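Local coordinates for extracellular protein 11-1 (Passalora fulva, PDB 6ZUS), which is an extracellular avirulence effector of a fungal plant pathogen, probably recognised by plant resistance proteins, and binds zinc, at residues C47-Q61 with T73-R86. Residues are numbered along the deposited sequence; the frame is centred on the assembly and turned at random.
Sequences CQGADGFSTAIPKIQ and TCICSVQATAWRVR
In the beta hairpin of strands 57-64 and 71-86, Lys59 and Ser77 form a hydrogen-bonded antiparallel pair, joined from Lys59 N to Ser77 O at 2.8 Å and from Ser77 N to Lys59 O. Lys59 CB lies 3.6 Å from Ser77 OG. That small hydroxyl fits beside the long lysine chain, donates to the water bridging Ile57 O and Gln79 OE1, and accepts from a second water, which also donates to Ile75 O and accepts from Gln61 NE2. On the other face Val78 CG2, anti to the backbone N (chi1 59° for CG1), reaches Ala56 CB at 3.8 Å; these small apolar groups suit the side covered by helix 31-40. Strand 57-64 is an outer strand of a four-stranded antiparallel sheet, and 71-86 lies between it and strand 6-20. Ahead of strand 57-64, loop 47-56 runs alongside 80-86, the register shifting by one residue between Phe53 and Ile57. Ser54 OG, turned back between its own N and carbonyl carbon (chi1 79°), accepts from Thr81 N at 2.9 Å, a nearly straight bond replacing that of a backbone carbonyl. Trp83 lays CZ2 against Ser54 CB at 3.5 Å. Past the corner at Trp83, the extended Arg84 forms a salt bridge with Asp51, NE (2.7 Å) and NH2 (2.9 Å) converging side-on on OD2. Guanidinium and carboxylate planes lie 49° apart. Arg84 NH1 bonds the carbonyl of the zinc ligand His139.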
ATOM      1  N   CYS A  47      15.112   3.157  -2.591  1.00 21.80           N
ATOM      2  CA  CYS A  47      14.706   2.333  -3.779  1.00 22.42           C
ATOM      3  C   CYS A  47      13.811   3.090  -4.770  1.00 21.20           C
ATOM      4  O   CYS A  47      13.515   2.522  -5.840  1.00 21.85           O
ATOM      5  CB  CYS A  47      14.014   1.048  -3.354  1.00 24.80           C
ATOM      6  SG  CYS A  47      15.154   0.046  -2.365  1.00 27.34           S
ATOM      7  N   GLN A  48      13.398   4.312  -4.469  1.00 20.34           N
ATOM      8  CA  GLN A  48      12.472   5.078  -5.348  1.00 20.53           C
ATOM      9  C   GLN A  48      13.239   5.582  -6.601  1.00 21.89           C
ATOM     10  O   GLN A  48      14.282   6.235  -6.441  1.00 21.59           O
ATOM     11  CB  GLN A  48      11.857   6.285  -4.621  1.00 22.31           C
ATOM     12  CG  GLN A  48      10.536   6.736  -5.230  1.00 23.75           C
ATOM     13  CD  GLN A  48       9.462   5.669  -5.068  1.00 23.15           C
ATOM     14  OE1 GLN A  48       9.331   5.061  -4.005  1.00 22.58           O
ATOM     15  NE2 GLN A  48       8.697   5.454  -6.123  1.00 20.49           N
ATOM     16  N   GLY A  49      12.707   5.339  -7.804  1.00 21.46           N
ATOM     17  CA  GLY A  49      13.131   6.017  -9.031  1.00 21.06           C
ATOM     18  C   GLY A  49      12.369   7.298  -9.244  1.00 22.83           C
ATOM     19  O   GLY A  49      11.893   7.943  -8.269  1.00 22.10           O
ATOM     20  N   ALA A  50      12.289   7.715 -10.500  1.00 21.48           N
ATOM     21  CA  ALA A  50      11.683   9.003 -10.889  1.00 21.77           C
ATOM     22  C   ALA A  50      10.146   8.887 -10.934  1.00 21.82           C
ATOM     23  O   ALA A  50       9.583   7.747 -10.858  1.00 21.80           O
ATOM     24  CB  ALA A  50      12.256   9.426 -12.221  1.00 23.71           C
ATOM     25  N   ASP A  51       9.491  10.030 -11.066  1.00 23.33           N
ATOM     26  CA  ASP A  51       8.070  10.141 -11.479  1.00 26.51           C
ATOM     27  C   ASP A  51       7.109   9.901 -10.293  1.00 29.67           C
ATOM     28  O   ASP A  51       5.879   9.998 -10.513  1.00 26.02           O
ATOM     29  CB  ASP A  51       7.770   9.251 -12.691  1.00 26.48           C
ATOM     30  CG  ASP A  51       8.259   9.849 -14.009  1.00 30.83           C
ATOM     31  OD1 ASP A  51       8.217  11.094 -14.139  1.00 33.90           O
ATOM     32  OD2 ASP A  51       8.640   9.087 -14.886  1.00 32.64           O
ATOM     33  N   GLY A  52       7.602   9.597  -9.094  1.00 26.19           N
ATOM     34  CA  GLY A  52       6.745   9.521  -7.901  1.00 26.28           C
ATOM     35  C   GLY A  52       5.604   8.516  -8.055  1.00 24.51           C
ATOM     36  O   GLY A  52       5.844   7.375  -8.491  1.00 21.85           O
ATOM     37  N   PHE A  53       4.407   8.916  -7.622  1.00 24.16           N
ATOM     38  CA  PHE A  53       3.248   8.031  -7.368  1.00 23.66           C
ATOM     39  C   PHE A  53       2.086   8.540  -8.205  1.00 23.57           C
ATOM     40  O   PHE A  53       1.945   9.753  -8.398  1.00 23.10           O
ATOM     41  CB  PHE A  53       2.856   8.013  -5.885  1.00 23.97           C
ATOM     42  CG  PHE A  53       3.908   7.392  -5.017  1.00 23.70           C
ATOM     43  CD1 PHE A  53       5.147   7.992  -4.883  1.00 25.78           C
ATOM     44  CD2 PHE A  53       3.726   6.148  -4.465  1.00 21.92           C
ATOM     45  CE1 PHE A  53       6.156   7.410  -4.129  1.00 27.00           C
ATOM     46  CE2 PHE A  53       4.714   5.565  -3.691  1.00 22.71           C
ATOM     47  CZ  PHE A  53       5.929   6.194  -3.516  1.00 27.20           C
ATOM     48  N   SER A  54       1.270   7.599  -8.632  1.00 23.86           N
ATOM     49  CA  SER A  54      -0.021   7.842  -9.318  1.00 25.68           C
ATOM     50  C   SER A  54      -0.987   8.540  -8.358  1.00 26.45           C
ATOM     51  O   SER A  54      -0.674   8.720  -7.129  1.00 25.39           O
ATOM     52  CB  SER A  54      -0.578   6.582  -9.835  1.00 25.65           C
ATOM     53  OG  SER A  54      -1.188   5.864  -8.786  1.00 27.15           O
ATOM     54  N   THR A  55      -2.075   9.059  -8.930  1.00 27.56           N
ATOM     55  CA  THR A  55      -3.231   9.577  -8.163  1.00 27.72           C
ATOM     56  C   THR A  55      -3.693   8.470  -7.203  1.00 24.41           C
ATOM     57  O   THR A  55      -3.711   7.290  -7.605  1.00 24.56           O
ATOM     58  CB  THR A  55      -4.368   9.987  -9.117  1.00 33.42           C
ATOM     59  OG1 THR A  55      -3.838  11.087  -9.862  1.00 40.45           O
ATOM     60  CG2 THR A  55      -5.620  10.392  -8.381  1.00 34.87           C
ATOM     61  N   ALA A  56      -3.935   8.839  -5.960  1.00 25.05           N
ATOM     62  CA  ALA A  56      -4.398   7.880  -4.921  1.00 25.52           C
ATOM     63  C   ALA A  56      -5.904   7.637  -5.134  1.00 28.96           C
ATOM     64  O   ALA A  56      -6.625   8.580  -5.484  1.00 25.45           O
ATOM     65  CB  ALA A  56      -4.063   8.419  -3.571  1.00 26.37           C
ATOM     66  N   ILE A  57      -6.362   6.418  -4.880  1.00 25.70           N
ATOM     67  CA  ILE A  57      -7.791   6.030  -4.976  1.00 26.16           C
ATOM     68  C   ILE A  57      -8.239   5.469  -3.621  1.00 24.30           C
ATOM     69  O   ILE A  57      -7.942   4.305  -3.335  1.00 23.84           O
ATOM     70  CB  ILE A  57      -7.948   5.016  -6.111  1.00 27.27           C
ATOM     71  CG1 ILE A  57      -7.465   5.622  -7.435  1.00 31.75           C
ATOM     72  CG2 ILE A  57      -9.390   4.514  -6.204  1.00 35.94           C
ATOM     73  CD1 ILE A  57      -7.568   4.677  -8.585  1.00 39.68           C
ATOM     74  N   PRO A  58      -8.930   6.277  -2.793  1.00 25.51           N
ATOM     75  CA  PRO A  58      -9.623   5.778  -1.597  1.00 25.90           C
ATOM     76  C   PRO A  58     -10.741   4.784  -1.916  1.00 26.41           C
ATOM     77  O   PRO A  58     -11.399   4.842  -2.970  1.00 24.80           O
ATOM     78  CB  PRO A  58     -10.144   7.027  -0.859  1.00 26.50           C
ATOM     79  CG  PRO A  58      -9.320   8.151  -1.428  1.00 28.40           C
ATOM     80  CD  PRO A  58      -9.022   7.743  -2.874  1.00 29.44           C
ATOM     81  N   LYS A  59     -10.967   3.844  -1.001  1.00 23.86           N
ATOM     82  CA  LYS A  59     -12.060   2.871  -1.151  1.00 25.52           C
ATOM     83  C   LYS A  59     -12.581   2.560   0.247  1.00 23.85           C
ATOM     84  O   LYS A  59     -11.777   2.518   1.207  1.00 19.55           O
ATOM     85  CB  LYS A  59     -11.562   1.620  -1.864  1.00 32.80           C
ATOM     86  CG  LYS A  59     -12.640   0.611  -2.216  1.00 47.78           C
ATOM     87  CD  LYS A  59     -12.135  -0.837  -2.250  1.00 69.67           C
ATOM     88  CE  LYS A  59     -11.038  -1.099  -3.271  1.00 86.29           C
ATOM     89  NZ  LYS A  59     -10.929  -2.539  -3.626  1.00 92.37           N
ATOM     90  N   ILE A  60     -13.880   2.297   0.350  1.00 22.61           N
ATOM     91  CA  ILE A  60     -14.548   1.920   1.634  1.00 21.90           C
ATOM     92  C   ILE A  60     -15.427   0.713   1.307  1.00 24.45           C
ATOM     93  O   ILE A  60     -16.173   0.769   0.305  1.00 24.66           O
ATOM     94  CB  ILE A  60     -15.322   3.109   2.211  1.00 26.29           C
ATOM     95  CG1 ILE A  60     -14.420   4.326   2.446  1.00 27.21           C
ATOM     96  CG2 ILE A  60     -16.090   2.703   3.473  1.00 29.37           C
ATOM     97  CD1 ILE A  60     -15.172   5.589   2.901  1.00 29.91           C
ATOM     98  N   GLN A  61     -15.232  -0.377   2.012  1.00 21.27           N
ATOM     99  CA  GLN A  61     -16.001  -1.632   1.865  1.00 21.95           C
ATOM    100  C   GLN A  61     -16.639  -1.913   3.236  1.00 22.04           C
ATOM    101  O   GLN A  61     -15.988  -1.647   4.283  1.00 20.80           O
ATOM    102  CB  GLN A  61     -15.136  -2.855   1.543  1.00 24.87           C
ATOM    103  CG  GLN A  61     -14.269  -2.716   0.317  1.00 30.31           C
ATOM    104  CD  GLN A  61     -13.255  -3.847   0.276  1.00 33.19           C
ATOM    105  OE1 GLN A  61     -13.624  -5.027   0.155  1.00 30.52           O
ATOM    106  NE2 GLN A  61     -11.982  -3.475   0.444  1.00 28.48           N
ATOM    107  N   THR A  73     -17.928  -5.405   9.405  1.00 21.65           N
ATOM    108  CA  THR A  73     -16.497  -5.239   9.060  1.00 22.26           C
ATOM    109  C   THR A  73     -16.396  -4.089   8.061  1.00 22.82           C
ATOM    110  O   THR A  73     -17.073  -4.169   6.974  1.00 21.92           O
ATOM    111  CB  THR A  73     -15.885  -6.498   8.453  1.00 24.73           C
ATOM    112  OG1 THR A  73     -15.867  -7.477   9.483  1.00 26.15           O
ATOM    113  CG2 THR A  73     -14.464  -6.254   7.974  1.00 27.55           C
ATOM    114  N   CYS A  74     -15.526  -3.141   8.379  1.00 20.63           N
ATOM    115  CA  CYS A  74     -15.137  -2.031   7.495  1.00 21.42           C
ATOM    116  C   CYS A  74     -13.731  -2.293   6.984  1.00 21.58           C
ATOM    117  O   CYS A  74     -12.852  -2.634   7.798  1.00 20.34           O
ATOM    118  CB  CYS A  74     -15.112  -0.680   8.189  1.00 25.08           C
ATOM    119  SG  CYS A  74     -16.716  -0.325   8.915  1.00 31.22           S
ATOM    120  N   ILE A  75     -13.524  -2.063   5.690  1.00 21.21           N
ATOM    121  CA  ILE A  75     -12.156  -2.081   5.116  1.00 20.05           C
ATOM    122  C   ILE A  75     -11.972  -0.740   4.413  1.00 22.38           C
ATOM    123  O   ILE A  75     -12.703  -0.498   3.448  1.00 22.40           O
ATOM    124  CB  ILE A  75     -11.881  -3.290   4.221  1.00 21.48           C
ATOM    125  CG1 ILE A  75     -12.123  -4.601   4.978  1.00 22.14           C
ATOM    126  CG2 ILE A  75     -10.467  -3.197   3.648  1.00 20.68           C
ATOM    127  CD1 ILE A  75     -12.204  -5.822   4.087  1.00 23.65           C
ATOM    128  N   CYS A  76     -11.173   0.141   4.999  1.00 18.62           N
ATOM    129  CA  CYS A  76     -10.898   1.499   4.475  1.00 19.97           C
ATOM    130  C   CYS A  76      -9.491   1.464   3.893  1.00 22.41           C
ATOM    131  O   CYS A  76      -8.578   1.015   4.591  1.00 18.78           O
ATOM    132  CB  CYS A  76     -11.061   2.526   5.581  1.00 23.97           C
ATOM    133  SG  CYS A  76     -12.768   2.415   6.190  1.00 27.81           S
ATOM    134  N   SER A  77      -9.323   1.803   2.617  1.00 20.14           N
ATOM    135  CA  SER A  77      -8.020   1.592   1.957  1.00 19.27           C
ATOM    136  C   SER A  77      -7.754   2.760   1.028  1.00 22.35           C
ATOM    137  O   SER A  77      -8.702   3.497   0.634  1.00 19.21           O
ATOM    138  CB  SER A  77      -7.976   0.282   1.246  1.00 20.82           C
ATOM    139  OG  SER A  77      -8.948   0.257   0.197  1.00 22.77           O
ATOM    140  N   VAL A  78      -6.483   2.963   0.747  1.00 21.35           N
ATOM    141  CA  VAL A  78      -6.085   3.932  -0.312  1.00 19.93           C
ATOM    142  C   VAL A  78      -4.958   3.263  -1.102  1.00 21.43           C
ATOM    143  O   VAL A  78      -4.066   2.630  -0.483  1.00 18.12           O
ATOM    144  CB  VAL A  78      -5.725   5.292   0.290  1.00 20.15           C
ATOM    145  CG1 VAL A  78      -4.590   5.243   1.307  1.00 19.39           C
ATOM    146  CG2 VAL A  78      -5.442   6.302  -0.797  1.00 22.36           C
ATOM    147  N   GLN A  79      -5.053   3.342  -2.433  1.00 21.75           N
ATOM    148  CA  GLN A  79      -4.103   2.659  -3.327  1.00 22.08           C
ATOM    149  C   GLN A  79      -3.529   3.673  -4.319  1.00 22.80           C
ATOM    150  O   GLN A  79      -4.189   4.655  -4.668  1.00 22.33           O
ATOM    151  CB  GLN A  79      -4.740   1.451  -3.986  1.00 26.79           C
ATOM    152  CG  GLN A  79      -5.872   1.828  -4.907  1.00 36.96           C
ATOM    153  CD  GLN A  79      -6.733   0.620  -5.194  1.00 45.01           C
ATOM    154  OE1 GLN A  79      -7.588   0.226  -4.381  1.00 52.68           O
ATOM    155  NE2 GLN A  79      -6.488   0.045  -6.363  1.00 44.61           N
ATOM    156  N   ALA A  80      -2.296   3.426  -4.710  1.00 20.74           N
ATOM    157  CA  ALA A  80      -1.576   4.197  -5.730  1.00 20.45           C
ATOM    158  C   ALA A  80      -0.436   3.322  -6.252  1.00 22.07           C
ATOM    159  O   ALA A  80      -0.028   2.326  -5.587  1.00 21.66           O
ATOM    160  CB  ALA A  80      -1.103   5.509  -5.134  1.00 21.01           C
ATOM    161  N   THR A  81       0.088   3.709  -7.410  1.00 22.93           N
ATOM    162  CA  THR A  81       1.207   3.003  -8.065  1.00 21.73           C
ATOM    163  C   THR A  81       2.473   3.827  -7.869  1.00 20.77           C
ATOM    164  O   THR A  81       2.452   5.043  -8.157  1.00 20.90           O
ATOM    165  CB  THR A  81       0.932   2.782  -9.552  1.00 23.96           C
ATOM    166  OG1 THR A  81      -0.221   1.923  -9.616  1.00 26.82           O
ATOM    167  CG2 THR A  81       2.130   2.171 -10.245  1.00 23.19           C
ATOM    168  N   ALA A  82       3.510   3.190  -7.350  1.00 20.85           N
ATOM    169  CA  ALA A  82       4.888   3.722  -7.431  1.00 21.33           C
ATOM    170  C   ALA A  82       5.382   3.417  -8.855  1.00 18.95           C
ATOM    171  O   ALA A  82       5.615   2.262  -9.178  1.00 18.46           O
ATOM    172  CB  ALA A  82       5.771   3.120  -6.346  1.00 22.05           C
ATOM    173  N   TRP A  83       5.522   4.453  -9.677  1.00 20.27           N
ATOM    174  CA  TRP A  83       5.837   4.275 -11.120  1.00 22.51           C
ATOM    175  C   TRP A  83       7.183   3.581 -11.352  1.00 21.19           C
ATOM    176  O   TRP A  83       7.259   2.709 -12.285  1.00 21.69           O
ATOM    177  CB  TRP A  83       5.770   5.619 -11.831  1.00 22.05           C
ATOM    178  CG  TRP A  83       4.391   6.176 -11.916  1.00 22.56           C
ATOM    179  CD1 TRP A  83       3.991   7.402 -11.507  1.00 22.86           C
ATOM    180  CD2 TRP A  83       3.265   5.553 -12.556  1.00 25.02           C
ATOM    181  NE1 TRP A  83       2.672   7.575 -11.822  1.00 27.13           N
ATOM    182  CE2 TRP A  83       2.201   6.463 -12.461  1.00 25.58           C
ATOM    183  CE3 TRP A  83       3.071   4.322 -13.214  1.00 28.92           C
ATOM    184  CZ2 TRP A  83       0.934   6.169 -12.964  1.00 29.18           C
ATOM    185  CZ3 TRP A  83       1.817   4.023 -13.704  1.00 32.24           C
ATOM    186  CH2 TRP A  83       0.772   4.951 -13.586  1.00 29.25           C
ATOM    187  N   ARG A  84       8.198   3.905 -10.548  1.00 19.29           N
ATOM    188  CA  ARG A  84       9.585   3.434 -10.824  1.00 20.60           C
ATOM    189  C   ARG A  84      10.300   3.124  -9.508  1.00 21.14           C
ATOM    190  O   ARG A  84      10.521   4.060  -8.706  1.00 20.11           O
ATOM    191  CB  ARG A  84      10.341   4.498 -11.626  1.00 21.79           C
ATOM    192  CG  ARG A  84       9.671   4.914 -12.919  1.00 21.27           C
ATOM    193  CD  ARG A  84      10.486   5.988 -13.572  1.00 22.99           C
ATOM    194  NE  ARG A  84       9.692   6.613 -14.613  1.00 23.75           N
ATOM    195  CZ  ARG A  84       9.397   6.061 -15.782  1.00 25.91           C
ATOM    196  NH1 ARG A  84       9.862   4.863 -16.112  1.00 26.39           N
ATOM    197  NH2 ARG A  84       8.664   6.759 -16.643  1.00 28.52           N
ATOM    198  N   VAL A  85      10.557   1.840  -9.290  1.00 21.34           N
ATOM    199  CA  VAL A  85      11.187   1.305  -8.060  1.00 21.85           C
ATOM    200  C   VAL A  85      12.360   0.408  -8.489  1.00 23.64           C
ATOM    201  O   VAL A  85      12.213  -0.373  -9.431  1.00 21.02           O
ATOM    202  CB  VAL A  85      10.161   0.575  -7.173  1.00 20.47           C
ATOM    203  CG1 VAL A  85      10.855   0.044  -5.924  1.00 21.77           C
ATOM    204  CG2 VAL A  85       8.963   1.466  -6.864  1.00 19.87           C
ATOM    205  N   ARG A  86      13.483   0.523  -7.804  1.00 23.36           N
ATOM    206  CA  ARG A  86      14.699  -0.248  -8.160  1.00 24.33           C
ATOM    207  C   ARG A  86      14.381  -1.727  -7.985  1.00 26.22           C
ATOM    208  O   ARG A  86      13.465  -2.073  -7.199  1.00 25.69           O
ATOM    209  CB  ARG A  86      15.879   0.232  -7.323  1.00 27.20           C
ATOM    210  CG  ARG A  86      16.263   1.666  -7.630  1.00 27.06           C
ATOM    211  CD  ARG A  86      17.543   1.921  -6.932  1.00 31.97           C
ATOM    212  NE  ARG A  86      17.836   3.339  -6.846  1.00 37.03           N
ATOM    213  CZ  ARG A  86      18.497   4.034  -7.781  1.00 35.82           C
ATOM    214  NH1 ARG A  86      18.856   3.478  -8.922  1.00 32.07           N
ATOM    215  NH2 ARG A  86      18.758   5.309  -7.546  1.00 35.84           N
TER
HETATM  216  O   HOH W   1       8.268   6.366  -8.804  1.00 20.62           O
HETATM  217  O   HOH W   2      -7.988   1.591  -2.170  1.00 29.00           O
HETATM  218  O   HOH W   3     -11.356  -0.825   0.856  1.00 22.22           O